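Long-range contacts in uncharacterized protein (Kribbella flavida, PDB 4LMI), which is of unknown function but, as a SnoaL-like protein of the NTF2 clan, may be a ketosteroid isomerase or a related small-molecule-binding protein: residues K16-L21 and W65-T70; R24-F29 and D53-N58; L41-E46 and T109-E114. One frame throughout, in Å; residues are numbered along the deposited sequence.

Contact 1 (K16-L21 and W65-T70)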
# COMPACT_ATOMS: atom_id res chain seq x y z
N LYS B 16 -5.24 13.42 -10.15
CA LYS B 16 -5.06 14.86 -9.97
C LYS B 16 -4.33 15.20 -8.67
O LYS B 16 -3.52 16.14 -8.63
CB LYS B 16 -6.41 15.58 -10.01
CG LYS B 16 -6.99 15.72 -11.41
CD LYS B 16 -8.12 16.73 -11.45
CE LYS B 16 -8.82 16.73 -12.81
NZ LYS B 16 -9.54 15.45 -13.06
N TYR B 17 -4.62 14.45 -7.61
CA TYR B 17 -3.97 14.64 -6.31
C TYR B 17 -2.45 14.49 -6.46
O TYR B 17 -1.69 15.36 -6.02
CB TYR B 17 -4.54 13.65 -5.28
CG TYR B 17 -3.82 13.61 -3.95
CD1 TYR B 17 -2.68 12.82 -3.78
CD2 TYR B 17 -4.30 14.33 -2.86
CE1 TYR B 17 -2.02 12.77 -2.56
CE2 TYR B 17 -3.64 14.28 -1.63
CZ TYR B 17 -2.51 13.50 -1.49
OH TYR B 17 -1.85 13.44 -0.29
N PHE B 18 -2.03 13.41 -7.11
CA PHE B 18 -0.60 13.19 -7.31
C PHE B 18 0.05 14.13 -8.33
O PHE B 18 1.19 14.55 -8.13
CB PHE B 18 -0.29 11.71 -7.55
CG PHE B 18 -0.41 10.90 -6.30
CD1 PHE B 18 0.65 10.83 -5.38
CD2 PHE B 18 -1.60 10.25 -5.99
CE1 PHE B 18 0.52 10.11 -4.21
CE2 PHE B 18 -1.72 9.53 -4.81
CZ PHE B 18 -0.66 9.46 -3.92
N ASP B 19 -0.68 14.46 -9.39
CA ASP B 19 -0.18 15.40 -10.41
C ASP B 19 0.04 16.81 -9.84
O ASP B 19 1.08 17.42 -10.07
CB ASP B 19 -1.09 15.43 -11.64
CG ASP B 19 -0.97 14.16 -12.49
OD1 ASP B 19 -0.04 13.36 -12.26
OD2 ASP B 19 -1.81 13.97 -13.39
N THR B 20 -0.94 17.31 -9.08
CA THR B 20 -0.84 18.64 -8.46
C THR B 20 0.17 18.67 -7.31
O THR B 20 0.86 19.66 -7.11
CB THR B 20 -2.19 19.20 -8.00
OG1 THR B 20 -2.78 18.32 -7.04
CG2 THR B 20 -3.14 19.41 -9.20
N LEU B 21 0.24 17.57 -6.55
CA LEU B 21 1.25 17.46 -5.49
C LEU B 21 2.66 17.48 -6.07
O LEU B 21 3.50 18.27 -5.65
CB LEU B 21 1.03 16.20 -4.65
CG LEU B 21 2.01 15.99 -3.48
CD1 LEU B 21 2.04 17.19 -2.54
CD2 LEU B 21 1.67 14.71 -2.73
N TRP B 65 12.28 16.81 -3.87
CA TRP B 65 11.73 15.47 -4.06
C TRP B 65 10.93 15.36 -5.33
O TRP B 65 10.46 16.36 -5.87
CB TRP B 65 10.87 15.08 -2.86
CG TRP B 65 9.79 16.09 -2.57
CD1 TRP B 65 9.85 17.15 -1.66
CD2 TRP B 65 8.47 16.19 -3.19
NE1 TRP B 65 8.68 17.86 -1.68
CE2 TRP B 65 7.81 17.34 -2.58
CE3 TRP B 65 7.79 15.47 -4.17
CZ2 TRP B 65 6.53 17.74 -2.94
CZ3 TRP B 65 6.49 15.87 -4.52
CH2 TRP B 65 5.88 16.98 -3.92
N GLN B 66 10.77 14.13 -5.80
CA GLN B 66 10.05 13.86 -7.04
C GLN B 66 9.32 12.53 -6.90
O GLN B 66 9.87 11.57 -6.36
CB GLN B 66 11.04 13.79 -8.21
CG GLN B 66 10.40 13.75 -9.59
CD GLN B 66 9.86 15.09 -10.05
OE1 GLN B 66 8.89 15.15 -10.80
NE2 GLN B 66 10.48 16.18 -9.60
N LEU B 67 8.08 12.48 -7.37
CA LEU B 67 7.33 11.22 -7.37
C LEU B 67 6.84 10.84 -8.76
O LEU B 67 6.60 11.69 -9.61
CB LEU B 67 6.18 11.25 -6.35
CG LEU B 67 5.08 12.30 -6.41
CD1 LEU B 67 3.95 11.85 -7.32
CD2 LEU B 67 4.54 12.57 -5.01
N THR B 68 6.72 9.53 -8.97
CA THR B 68 6.16 8.96 -10.18
C THR B 68 5.20 7.87 -9.75
O THR B 68 5.59 6.94 -9.04
CB THR B 68 7.26 8.36 -11.08
OG1 THR B 68 8.24 9.35 -11.36
CG2 THR B 68 6.67 7.85 -12.39
N VAL B 69 3.94 7.99 -10.18
CA VAL B 69 2.93 6.98 -9.87
C VAL B 69 3.26 5.67 -10.60
O VAL B 69 3.53 5.68 -11.80
CB VAL B 69 1.52 7.48 -10.24
CG1 VAL B 69 0.50 6.35 -10.11
CG2 VAL B 69 1.11 8.66 -9.36
N THR B 70 3.25 4.56 -9.86
CA THR B 70 3.56 3.24 -10.44
C THR B 70 2.34 2.33 -10.51
O THR B 70 2.24 1.48 -11.40
CB THR B 70 4.70 2.54 -9.67
OG1 THR B 70 4.43 2.58 -8.26
CG2 THR B 70 6.02 3.22 -9.95
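Phe-18 lays its CB against Val-69 CG2 at 3.8 Å, while one edge of its ring reaches Leu-67 CD1. This is the helix-on-sheet packing of the NTF2-like fold: helix 6-22 packs on the bent sheet, here along 65-75, one of its two edge strands within the chain. The local axes of 16-21 and 65-70 run nearly antiparallel, at 157° and 9.3 Å. Leu-67 and Val-69, two residues apart, both point toward the helix, and Phe-18 answers both. Its CG stands anti to the carbonyl carbon (chi1 -73°), which carries the ring toward the sheet, where it also meets Val-81 and Val-83 of strand 78-87. The contact between Phe-18 CD1 and Leu-67 CD1 is 4.0 Å, with the two side chains crossing at about a right angle. Tyr-17 CD1 lies 3.5 Å above one face of the Phe-18 ring, toward its rim, and the Tyr-17 hydroxyl hydrogen-bonds that of Tyr-54.

One turn on from Phe-18, Leu-21 meets Trp-65. The indole turns back over its own backbone (chi1 54°), so that its six-membered ring reaches the helix end; CH2 lies 4.0 Å from Leu-21 CG. Arg-24 makes a cation-pi contact with this indole and probably hydrogen-bonds Trp-65 O, and a bound buffer molecule sits beside the ring. With the indole cut back to an alanine here, Leu-21 would probably face a gap and the Arg-24 guanidinium lose its aromatic partner. Leu-21 O lies near the plane of the indole, with its edge carbon CH2 only 3.2 Å away.

Contact 2 (R24-F29 and D53-N58)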
# COMPACT_ATOMS: atom_id res chain seq x y z
N ARG B 24 3.69 20.72 -7.29
CA ARG B 24 3.62 21.79 -6.28
C ARG B 24 2.62 22.87 -6.71
O ARG B 24 2.85 24.06 -6.53
CB ARG B 24 5.00 22.42 -6.00
CG ARG B 24 5.98 21.55 -5.23
CD ARG B 24 6.79 20.66 -6.15
NE ARG B 24 8.00 20.15 -5.49
CZ ARG B 24 8.65 19.05 -5.86
NH1 ARG B 24 8.21 18.30 -6.87
NH2 ARG B 24 9.74 18.68 -5.20
N ALA B 25 1.51 22.42 -7.30
CA ALA B 25 0.48 23.32 -7.80
C ALA B 25 -0.50 23.57 -6.67
O ALA B 25 -1.57 22.96 -6.62
CB ALA B 25 -0.20 22.71 -9.02
N TRP B 26 -0.12 24.46 -5.76
CA TRP B 26 -0.77 24.52 -4.44
C TRP B 26 -2.21 24.91 -4.44
O TRP B 26 -2.99 24.36 -3.66
CB TRP B 26 0.03 25.38 -3.47
CG TRP B 26 1.43 24.85 -3.22
CD1 TRP B 26 2.63 25.53 -3.34
CD2 TRP B 26 1.80 23.48 -2.82
NE1 TRP B 26 3.69 24.71 -3.05
CE2 TRP B 26 3.26 23.47 -2.73
CE3 TRP B 26 1.10 22.31 -2.54
CZ2 TRP B 26 3.97 22.33 -2.37
CZ3 TRP B 26 1.82 21.17 -2.18
CH2 TRP B 26 3.22 21.18 -2.10
N GLU B 27 -2.59 25.87 -5.29
CA GLU B 27 -3.99 26.27 -5.37
C GLU B 27 -4.87 25.11 -5.85
O GLU B 27 -5.92 24.84 -5.27
CB GLU B 27 -4.18 27.50 -6.26
CG GLU B 27 -5.57 28.12 -6.13
CD GLU B 27 -5.81 29.27 -7.10
OE1 GLU B 27 -4.96 29.51 -7.98
OE2 GLU B 27 -6.87 29.92 -6.98
N GLU B 28 -4.43 24.41 -6.90
CA GLU B 28 -5.17 23.28 -7.45
C GLU B 28 -5.19 22.09 -6.49
O GLU B 28 -6.22 21.43 -6.35
CB GLU B 28 -4.61 22.87 -8.82
CG GLU B 28 -4.79 23.93 -9.91
CD GLU B 28 -3.59 24.85 -10.08
OE1 GLU B 28 -2.85 25.11 -9.10
OE2 GLU B 28 -3.39 25.33 -11.21
N PHE B 29 -4.06 21.84 -5.83
CA PHE B 29 -3.96 20.78 -4.82
C PHE B 29 -4.91 21.05 -3.64
O PHE B 29 -5.68 20.17 -3.24
CB PHE B 29 -2.51 20.65 -4.35
CG PHE B 29 -2.28 19.56 -3.33
CD1 PHE B 29 -2.27 18.22 -3.72
CD2 PHE B 29 -2.04 19.88 -1.99
CE1 PHE B 29 -2.04 17.22 -2.79
CE2 PHE B 29 -1.81 18.87 -1.06
CZ PHE B 29 -1.81 17.54 -1.45
N ASP B 53 -3.68 23.11 7.71
CA ASP B 53 -2.46 22.50 8.26
C ASP B 53 -1.81 21.52 7.29
O ASP B 53 -0.58 21.48 7.18
CB ASP B 53 -2.72 21.83 9.60
CG ASP B 53 -2.91 22.83 10.73
OD1 ASP B 53 -2.73 24.04 10.51
OD2 ASP B 53 -3.25 22.39 11.85
N TYR B 54 -2.62 20.74 6.58
CA TYR B 54 -2.09 19.76 5.65
C TYR B 54 -1.39 20.45 4.48
O TYR B 54 -0.30 20.02 4.07
CB TYR B 54 -3.17 18.77 5.17
CG TYR B 54 -2.62 17.66 4.30
CD1 TYR B 54 -1.53 16.89 4.72
CD2 TYR B 54 -3.18 17.39 3.05
CE1 TYR B 54 -1.01 15.88 3.91
CE2 TYR B 54 -2.68 16.37 2.25
CZ TYR B 54 -1.60 15.63 2.68
OH TYR B 54 -1.11 14.63 1.87
N LEU B 55 -1.98 21.54 3.98
CA LEU B 55 -1.36 22.32 2.91
C LEU B 55 -0.01 22.87 3.36
O LEU B 55 0.98 22.74 2.64
CB LEU B 55 -2.29 23.45 2.44
CG LEU B 55 -1.79 24.33 1.29
CD1 LEU B 55 -1.48 23.52 0.03
CD2 LEU B 55 -2.78 25.45 0.99
N ARG B 56 0.03 23.46 4.55
CA ARG B 56 1.26 23.99 5.13
C ARG B 56 2.36 22.93 5.25
O ARG B 56 3.51 23.20 4.91
CB ARG B 56 1.00 24.61 6.50
CG ARG B 56 0.25 25.93 6.47
CD ARG B 56 0.41 26.70 7.77
NE ARG B 56 1.70 27.38 7.85
CZ ARG B 56 2.18 27.98 8.94
NH1 ARG B 56 1.48 27.99 10.07
NH2 ARG B 56 3.36 28.57 8.90
N PHE B 57 1.99 21.74 5.72
CA PHE B 57 2.92 20.60 5.85
C PHE B 57 3.61 20.30 4.52
O PHE B 57 4.83 20.13 4.48
CB PHE B 57 2.17 19.37 6.39
CG PHE B 57 2.89 18.06 6.19
CD1 PHE B 57 3.98 17.71 6.99
CD2 PHE B 57 2.46 17.15 5.23
CE1 PHE B 57 4.63 16.50 6.82
CE2 PHE B 57 3.11 15.93 5.06
CZ PHE B 57 4.20 15.61 5.85
N ASN B 58 2.82 20.25 3.45
CA ASN B 58 3.36 20.03 2.12
C ASN B 58 4.23 21.18 1.60
O ASN B 58 5.27 20.95 0.99
CB ASN B 58 2.23 19.71 1.14
CG ASN B 58 1.65 18.32 1.37
OD1 ASN B 58 2.28 17.32 1.04
ND2 ASN B 58 0.46 18.27 1.96
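A probable pocket, suggested by a bound HEPES molecule that is likely carried over from crystallisation and hydrogen-bonds Asn-58 OD1, has beside it the junction where Trp-26 and Phe-29 of helix 26-31 meet Leu-55 and Asn-58 of helix 51-59. The Trp-26 indole comes obliquely onto Asn-58, its CZ3 3.6 Å from Asn-58 CB. Further back along the same ring, CE3 touches Leu-55 CD1 at 3.8 Å. That methyl is shared: Phe-29 meets it with its ring edge, CD2 being 4.2 Å from Leu-55 CD1. Swung anti to its own nitrogen (chi1 -178°), Phe-29 CG carries the ring inward, where CZ reaches Tyr-54 CE2 at 4.0 Å and the two side chains cross at about a right angle.

In the NTF2-like fold these short helices join helix 6-22 in closing the cone formed by the bent sheet; Leu-21 of that helix touches both Phe-29 and Asn-58. Helix 6-22 ends in a Schellman motif with Arg-24 at positive phi, and Ala-25 follows as N-cap of helix 26-31.

The Asn-58 amide is fixed from both ends. Opposite the buffer bond, ND2 donates to Tyr-54 O one turn back, at 2.8 Å and well above the carbonyl plane, sharing that oxygen with Asn-58 N, which comes from the other face. ND2 also lies 3.3 Å above the centre of the Tyr-54 ring, and Phe-29 CE2 lies 3.8 Å from Asn-58 ND2.

Contact 3 (L41-E46 and T109-E114); sequences LPQTSE and TDFWPE
Gln-43 OE1 is gripped by two donors: the backbone N of Trp-112, at 2.7 Å and almost straight (176°) along a lone pair in the carbonyl plane, and a water. The same water accepts from Gln-43 N and donates to Asp-110 O at 2.7 Å, so it bridges the turn to the end of strand 104-111. The side chain runs extended beyond CG, which lets its amide lie alongside the backbone of Trp-112, just past the strand end. NE2 gives Trp-112 O a longer bond of 3.2 Å, arriving from well above the carbonyl plane, and also bonds Glu-114 O of the neighbouring subunit. Both ends of this buried amide are thereby satisfied.

The turn 41-46 connects strands 37-41 and 46-49 through a G1 beta bulge in which Ser-45 and Glu-46 both face Leu-41. The two strands it joins belong to the sheet of the NTF2-like fold, which continues through Glu-46 into the second subunit; Glu-46 also forms a salt bridge with Arg-122 of that chain.

Apolar groups pack beside the polar bonds. Pro-42 CG presses on Thr-109 CG2 at 3.5 Å, and the same CG lies 3.9 Å from Phe-111 CE1, the two side chains crossing at about a right angle. Leu-41 sends CD2 to the edge of the Trp-112 indole, 3.6 Å from CD1 and within its plane. Next to that contact, Trp-112 NE1 donates to Asp-110 OD2 at 3.1 Å from above the carboxylate plane, while Tyr-39 OH bonds the same oxygen.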
# COMPACT_ATOMS: atom_id res chain seq x y z
N LEU B 41 0.24 9.35 9.01
CA LEU B 41 1.45 8.59 8.75
C LEU B 41 1.55 7.53 9.83
O LEU B 41 2.13 7.78 10.89
CB LEU B 41 2.68 9.51 8.84
CG LEU B 41 3.13 10.33 7.63
CD1 LEU B 41 4.04 11.46 8.08
CD2 LEU B 41 3.82 9.43 6.61
N PRO B 42 0.95 6.34 9.59
CA PRO B 42 0.89 5.33 10.65
C PRO B 42 2.25 4.89 11.21
O PRO B 42 2.35 4.61 12.42
CB PRO B 42 0.18 4.15 9.98
CG PRO B 42 -0.73 4.82 9.00
CD PRO B 42 0.07 5.98 8.46
N GLN B 43 3.27 4.85 10.36
CA GLN B 43 4.62 4.44 10.78
C GLN B 43 5.18 5.33 11.89
O GLN B 43 5.92 4.86 12.76
CB GLN B 43 5.58 4.47 9.59
CG GLN B 43 5.46 3.31 8.61
CD GLN B 43 6.13 3.63 7.30
OE1 GLN B 43 5.55 4.31 6.45
NE2 GLN B 43 7.38 3.18 7.13
N THR B 44 4.82 6.61 11.87
CA THR B 44 5.37 7.59 12.80
C THR B 44 4.37 8.03 13.86
O THR B 44 4.67 8.90 14.67
CB THR B 44 5.82 8.87 12.07
OG1 THR B 44 4.70 9.43 11.38
CG2 THR B 44 6.93 8.57 11.08
N SER B 45 3.18 7.43 13.85
CA SER B 45 2.05 7.89 14.66
C SER B 45 1.90 9.41 14.59
O SER B 45 1.92 10.11 15.61
CB SER B 45 2.18 7.41 16.11
OG SER B 45 2.09 6.00 16.16
N GLU B 46 1.76 9.92 13.37
CA GLU B 46 1.46 11.33 13.14
C GLU B 46 0.13 11.48 12.43
O GLU B 46 -0.22 10.66 11.58
CB GLU B 46 2.54 11.98 12.29
CG GLU B 46 3.83 12.28 13.03
CD GLU B 46 4.91 12.76 12.10
OE1 GLU B 46 5.42 13.88 12.32
OE2 GLU B 46 5.25 12.03 11.14
N THR B 109 -3.82 8.36 3.87
CA THR B 109 -2.98 7.56 4.76
C THR B 109 -1.74 7.13 3.98
O THR B 109 -1.85 6.39 3.00
CB THR B 109 -3.75 6.35 5.33
OG1 THR B 109 -4.91 6.82 6.03
CG2 THR B 109 -2.90 5.55 6.31
N ASP B 110 -0.59 7.64 4.42
CA ASP B 110 0.70 7.48 3.75
C ASP B 110 1.50 6.37 4.41
O ASP B 110 1.62 6.35 5.64
CB ASP B 110 1.53 8.76 3.90
CG ASP B 110 1.36 9.75 2.75
OD1 ASP B 110 0.34 9.72 2.03
OD2 ASP B 110 2.26 10.61 2.60
N PHE B 111 2.06 5.48 3.59
CA PHE B 111 3.09 4.54 4.01
C PHE B 111 4.34 4.79 3.18
O PHE B 111 4.25 4.99 1.97
CB PHE B 111 2.64 3.09 3.80
CG PHE B 111 1.49 2.68 4.68
CD1 PHE B 111 1.72 2.25 5.98
CD2 PHE B 111 0.18 2.72 4.19
CE1 PHE B 111 0.66 1.86 6.80
CE2 PHE B 111 -0.88 2.33 5.01
CZ PHE B 111 -0.64 1.91 6.31
N TRP B 112 5.50 4.78 3.84
CA TRP B 112 6.78 4.97 3.16
C TRP B 112 7.72 3.85 3.46
O TRP B 112 8.63 4.01 4.27
CB TRP B 112 7.37 6.34 3.51
CG TRP B 112 6.46 7.43 3.02
CD1 TRP B 112 5.53 8.17 3.76
CD2 TRP B 112 6.32 7.91 1.64
NE1 TRP B 112 4.86 9.05 2.95
CE2 TRP B 112 5.28 8.95 1.67
CE3 TRP B 112 6.93 7.59 0.43
CZ2 TRP B 112 4.90 9.63 0.52
CZ3 TRP B 112 6.53 8.29 -0.72
CH2 TRP B 112 5.54 9.28 -0.67
N PRO B 113 7.50 2.67 2.83
CA PRO B 113 8.38 1.54 3.10
C PRO B 113 9.79 1.83 2.62
O PRO B 113 9.96 2.47 1.57
CB PRO B 113 7.76 0.40 2.27
CG PRO B 113 6.91 1.08 1.24
CD PRO B 113 6.40 2.31 1.91
N GLU B 114 10.77 1.40 3.40
CA GLU B 114 12.18 1.57 3.06
C GLU B 114 12.85 0.21 2.93
O GLU B 114 12.36 -0.77 3.50
CB GLU B 114 12.90 2.40 4.12
CG GLU B 114 12.34 3.81 4.23
CD GLU B 114 13.09 4.68 5.22
OE1 GLU B 114 12.96 4.44 6.43
OE2 GLU B 114 13.78 5.61 4.77
O HOH W 1 3.32 5.69 7.59

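Overall arrangement
Contacts 1 and 2 adjoin, with helices 6-22 and 26-31 consecutive in the chain, and segments 16-21 and 24-29 also pack on one another. Both are partly buried and joined across their segments by apolar and aromatic contacts. Contact 3 is the buried one and differs in chemistry: a glutamine amide and a water tie a turn to a strand end. Its centre lies about 17 Å from that of contact 1, although both reach the same sheet, contact 1 at one of its edge strands. Contacts 2 and 3 both touch the second subunit, contact 3 far more extensively. Buffer bound near Trp-65, Asn-58 and Trp-112 suggests that all three border a pocket.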